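Local atomic coordinates of thiamine phosphate pyrophosphorylase (PDB entry 3CEU), a protein that probably catalyses the coupling of the pyrimidine and thiazole precursors into thiamine phosphate during thiamine diphosphate biosynthesis. Residues F63-K66 and E67-L71; P81-P84 and H85-G89. All coordinates share one frame; numbering follows the deposited sequence.

Interaction 1. Residues F63-K66 and E67-L71; sequences FYLK and EEFNL
Tyr64 meets Glu68 one helical turn on. Its carbonyl O accepts Glu68 N at 3.2 Å and, more weakly, Glu67 N. The tyrosine side chain takes the crowded position between its backbone N and carbonyl carbon (chi1 84°), which lays one ring face over CG of Leu65, while ring atom CE2 comes within 4.2 Å of Glu68 CG. Leu65 is the next link: its O receives Phe69 N at 2.9 Å in a nearly straight bond (169° at the hydrogen). Its side chain runs alongside that of Phe69 in the same direction, with CD2 3.6 Å from ring atom CE1, and both reach helix 39-48, Leu65 at Ser42 and Glu43, Phe69 at Leu46. Leu71 folds back as well, setting its CG 3.4 Å from Leu65 O and its CD1 near Leu65 CB. Lys66 bends at its second torsion (chi2 -81°) and travels beside Glu67, so that NZ forms a long salt bridge of 3.7 Å to Glu67 OE1; the ammonium also makes a weak hydrogen bond to Ala88 O. The backbone O of Lys66 takes Leu71 N at 2.7 Å, five residues on, after the chain has passed Phe69, the first residue to leave helical geometry, and Asn70, which has left-handed backbone angles. The six-to-one bond and the left-handed Asn70 recall a Schellman ending, though its companion bond, Asn70 N to Glu67 O, is not made; the turn ends helix 65-68 inside the beta-alpha-beta unit that leads from strand 57-59 to strand 73-75 of a TIM barrel.

Interaction 2. Residues P81-P84 and H85-G89; sequences PSEP and HDYAG
Pro84 and Tyr87 cross obliquely at a tight bend, with proline CG 3.4 Å from tyrosine CB and 3.6 Å from ring atom CD1. On the CD2 side of the same ring Glu83 arrives at about a right angle, its OE2 3.4 Å from Tyr87 CD2 and the carboxylate plane turned 40° from the ring. The glutamate chain extends beyond CG, which carries the carboxylate that far. In the backbone, Tyr87 N donates to Pro84 O at 2.9 Å, approaching from above the carbonyl plane, and so closes a beta turn over His85 and Asp86. The turn lies in the connection between strands 73-75 and 90-95 of the TIM barrel, a passage made here without a helix. Tyr87 swings its ring away from its own backbone N (chi1 178°), which carries the hydroxyl to the start of the next strand, where OH donates to His90 O. Were Tyr87 cut back to an alanine, His90 O would probably lose that donor, and Pro84 and Glu83 the ring they pack on. Gly89 N sits 3.5 Å above one face of the ring, and a CB on Gly89 would collide with Tyr87 OH. Further in, Ile74 touches Glu83, Pro84 and Tyr87 alike.

Overall arrangement
Running from the N terminus, the chain leaves barrel strand 57-59 and first makes interaction 1, a local closure at helix 65-68 that returns it to strand 73-75. After that strand it makes interaction 2, closing a bend in the loop before strand 90-95. The two stand in series, neither enclosing nor crossing the other, yet their centres lie about 11 Å apart and they touch. Lys66 CE packs 3.2 Å from Tyr87 OH, and Phe63 CE1 lies 3.4 Å from Ser82 O. Ile74, in the strand between them, is met by Phe63 and Lys66 as well as by residues of 81-89, so consecutive barrel connections pack against one another over that strand.

Interaction 1. Residues F63-K66 and E67-L71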
loop_
_atom_site.group_PDB
_atom_site.type_symbol
_atom_site.label_atom_id
_atom_site.label_comp_id
_atom_site.label_asym_id
_atom_site.label_seq_id
_atom_site.Cartn_x
_atom_site.Cartn_y
_atom_site.Cartn_z
ATOM N N PHE A 63 4.666 -13.012 9.466
ATOM C CA PHE A 63 4.865 -11.877 10.341
ATOM C C PHE A 63 6.200 -11.907 11.083
ATOM O O PHE A 63 6.685 -10.871 11.528
ATOM C CB PHE A 63 3.686 -11.791 11.323
ATOM C CG PHE A 63 2.364 -11.427 10.670
ATOM C CD1 PHE A 63 1.160 -11.745 11.289
ATOM C CD2 PHE A 63 2.327 -10.731 9.464
ATOM C CE1 PHE A 63 -0.061 -11.367 10.732
ATOM C CE2 PHE A 63 1.107 -10.345 8.895
ATOM C CZ PHE A 63 -0.092 -10.666 9.531
ATOM N N TYR A 64 6.816 -13.078 11.193
ATOM C CA TYR A 64 8.087 -13.150 11.900
ATOM C C TYR A 64 9.150 -12.333 11.156
ATOM O O TYR A 64 10.143 -11.910 11.748
ATOM C CB TYR A 64 8.555 -14.596 12.029
ATOM C CG TYR A 64 9.298 -15.100 10.814
ATOM C CD1 TYR A 64 8.612 -15.549 9.682
ATOM C CD2 TYR A 64 10.692 -15.106 10.786
ATOM C CE1 TYR A 64 9.301 -15.986 8.551
ATOM C CE2 TYR A 64 11.383 -15.540 9.669
ATOM C CZ TYR A 64 10.685 -15.977 8.560
ATOM O OH TYR A 64 11.386 -16.398 7.463
ATOM N N LEU A 65 8.945 -12.120 9.856
ATOM C CA LEU A 65 9.885 -11.347 9.050
ATOM C C LEU A 65 9.945 -9.900 9.514
ATOM O O LEU A 65 10.914 -9.186 9.232
ATOM C CB LEU A 65 9.476 -11.367 7.580
ATOM C CG LEU A 65 9.544 -12.727 6.886
ATOM C CD1 LEU A 65 8.881 -12.624 5.520
ATOM C CD2 LEU A 65 10.991 -13.179 6.761
ATOM N N LYS A 66 8.910 -9.468 10.228
ATOM C CA LYS A 66 8.847 -8.098 10.716
ATOM C C LYS A 66 10.075 -7.731 11.549
ATOM O O LYS A 66 10.710 -6.709 11.290
ATOM C CB LYS A 66 7.567 -7.896 11.532
ATOM C CG LYS A 66 7.229 -6.440 11.835
ATOM C CD LYS A 66 8.008 -5.883 13.021
ATOM C CE LYS A 66 7.485 -4.492 13.405
ATOM N NZ LYS A 66 8.249 -3.869 14.529
ATOM N N GLU A 67 10.408 -8.562 12.537
ATOM C CA GLU A 67 11.568 -8.310 13.405
ATOM C C GLU A 67 12.841 -8.879 12.780
ATOM O O GLU A 67 13.949 -8.395 13.018
ATOM C CB GLU A 67 11.361 -8.950 14.786
ATOM C CG GLU A 67 10.108 -8.506 15.532
ATOM C CD GLU A 67 10.171 -7.061 15.992
ATOM O OE1 GLU A 67 9.258 -6.630 16.723
ATOM O OE2 GLU A 67 11.133 -6.355 15.622
ATOM N N GLU A 68 12.668 -9.920 11.982
ATOM C CA GLU A 68 13.791 -10.557 11.313
ATOM C C GLU A 68 14.518 -9.571 10.376
ATOM O O GLU A 68 15.745 -9.448 10.441
ATOM C CB GLU A 68 13.292 -11.766 10.520
ATOM C CG GLU A 68 14.387 -12.673 10.017
ATOM C CD GLU A 68 15.073 -13.428 11.130
ATOM O OE1 GLU A 68 15.921 -14.291 10.822
ATOM O OE2 GLU A 68 14.768 -13.168 12.315
ATOM N N PHE A 69 13.765 -8.860 9.532
ATOM C CA PHE A 69 14.353 -7.912 8.584
ATOM C C PHE A 69 14.140 -6.440 8.898
ATOM O O PHE A 69 14.372 -5.573 8.049
ATOM C CB PHE A 69 13.844 -8.201 7.175
ATOM C CG PHE A 69 14.361 -9.480 6.610
ATOM C CD1 PHE A 69 13.803 -10.696 6.988
ATOM C CD2 PHE A 69 15.448 -9.474 5.733
ATOM C CE1 PHE A 69 14.319 -11.902 6.503
ATOM C CE2 PHE A 69 15.977 -10.664 5.239
ATOM C CZ PHE A 69 15.410 -11.889 5.627
ATOM N N ASN A 70 13.715 -6.171 10.128
ATOM C CA ASN A 70 13.456 -4.819 10.619
ATOM C C ASN A 70 12.407 -4.088 9.783
ATOM O O ASN A 70 12.549 -2.899 9.479
ATOM C CB ASN A 70 14.745 -3.998 10.663
ATOM C CG ASN A 70 14.559 -2.686 11.396
ATOM O OD1 ASN A 70 14.087 -2.672 12.536
ATOM N ND2 ASN A 70 14.929 -1.577 10.755
ATOM N N LEU A 71 11.358 -4.816 9.414
ATOM C CA LEU A 71 10.283 -4.245 8.625
ATOM C C LEU A 71 9.531 -3.221 9.470
ATOM O O LEU A 71 9.716 -3.137 10.689
ATOM C CB LEU A 71 9.318 -5.339 8.160
ATOM C CG LEU A 71 9.921 -6.535 7.413
ATOM C CD1 LEU A 71 8.803 -7.493 7.039
ATOM C CD2 LEU A 71 10.666 -6.069 6.175
#

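Interaction 2. Residues P81-P84 and H85-G89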
loop_
_atom_site.group_PDB
_atom_site.type_symbol
_atom_site.label_atom_id
_atom_site.label_comp_id
_atom_site.label_asym_id
_atom_site.label_seq_id
_atom_site.Cartn_x
_atom_site.Cartn_y
_atom_site.Cartn_z
ATOM N N PRO A 81 -4.914 -13.428 10.096
ATOM C CA PRO A 81 -5.799 -12.604 10.926
ATOM C C PRO A 81 -5.314 -12.108 12.279
ATOM O O PRO A 81 -5.996 -11.307 12.915
ATOM C CB PRO A 81 -7.036 -13.477 11.062
ATOM C CG PRO A 81 -6.461 -14.841 11.131
ATOM C CD PRO A 81 -5.407 -14.821 10.049
ATOM N N SER A 82 -4.149 -12.545 12.734
ATOM C CA SER A 82 -3.720 -12.069 14.034
ATOM C C SER A 82 -2.236 -11.847 14.178
ATOM O O SER A 82 -1.422 -12.580 13.624
ATOM C CB SER A 82 -4.223 -13.031 15.110
ATOM O OG SER A 82 -4.125 -14.372 14.661
ATOM N N GLU A 83 -1.891 -10.817 14.934
ATOM C CA GLU A 83 -0.492 -10.504 15.147
ATOM C C GLU A 83 0.157 -11.598 15.980
ATOM O O GLU A 83 -0.525 -12.379 16.632
ATOM C CB GLU A 83 -0.350 -9.133 15.832
ATOM C CG GLU A 83 -1.133 -8.995 17.128
ATOM C CD GLU A 83 -1.272 -7.547 17.582
ATOM O OE1 GLU A 83 -1.901 -7.314 18.636
ATOM O OE2 GLU A 83 -0.759 -6.642 16.885
ATOM N N PRO A 84 1.488 -11.697 15.927
ATOM C CA PRO A 84 2.166 -12.727 16.713
ATOM C C PRO A 84 1.989 -12.459 18.210
ATOM O O PRO A 84 1.793 -11.306 18.618
ATOM C CB PRO A 84 3.617 -12.623 16.243
ATOM C CG PRO A 84 3.737 -11.195 15.811
ATOM C CD PRO A 84 2.438 -10.961 15.079
ATOM N N HIS A 85 2.050 -13.531 19.004
ATOM C CA HIS A 85 1.875 -13.481 20.462
ATOM C C HIS A 85 2.043 -12.098 21.074
ATOM O O HIS A 85 1.062 -11.389 21.288
ATOM C CB HIS A 85 2.829 -14.464 21.160
ATOM C CG HIS A 85 2.204 -15.788 21.499
ATOM N ND1 HIS A 85 2.875 -16.770 22.201
ATOM C CD2 HIS A 85 0.975 -16.294 21.232
ATOM C CE1 HIS A 85 2.086 -17.819 22.353
ATOM N NE2 HIS A 85 0.928 -17.558 21.774
ATOM N N ASP A 86 3.276 -11.703 21.354
ATOM C CA ASP A 86 3.493 -10.397 21.952
ATOM C C ASP A 86 4.090 -9.381 20.999
ATOM O O ASP A 86 5.073 -8.708 21.312
ATOM C CB ASP A 86 4.360 -10.544 23.195
ATOM C CG ASP A 86 3.553 -10.954 24.404
ATOM O OD1 ASP A 86 2.751 -10.115 24.877
ATOM O OD2 ASP A 86 3.707 -12.107 24.868
ATOM N N TYR A 87 3.469 -9.275 19.832
ATOM C CA TYR A 87 3.898 -8.347 18.799
ATOM C C TYR A 87 3.915 -6.914 19.297
ATOM O O TYR A 87 3.055 -6.495 20.068
ATOM C CB TYR A 87 2.956 -8.422 17.597
ATOM C CG TYR A 87 3.307 -7.447 16.496
ATOM C CD1 TYR A 87 4.435 -7.650 15.696
ATOM C CD2 TYR A 87 2.516 -6.321 16.252
ATOM C CE1 TYR A 87 4.764 -6.754 14.677
ATOM C CE2 TYR A 87 2.839 -5.419 15.238
ATOM C CZ TYR A 87 3.960 -5.643 14.458
ATOM O OH TYR A 87 4.289 -4.758 13.460
ATOM N N ALA A 88 4.892 -6.156 18.826
ATOM C CA ALA A 88 5.026 -4.758 19.199
ATOM C C ALA A 88 5.519 -4.020 17.969
ATOM O O ALA A 88 6.675 -4.164 17.573
ATOM C CB ALA A 88 6.029 -4.611 20.340
ATOM N N GLY A 89 4.639 -3.243 17.356
ATOM C CA GLY A 89 5.032 -2.515 16.170
ATOM C C GLY A 89 3.837 -2.029 15.377
ATOM O O GLY A 89 2.699 -2.098 15.835
#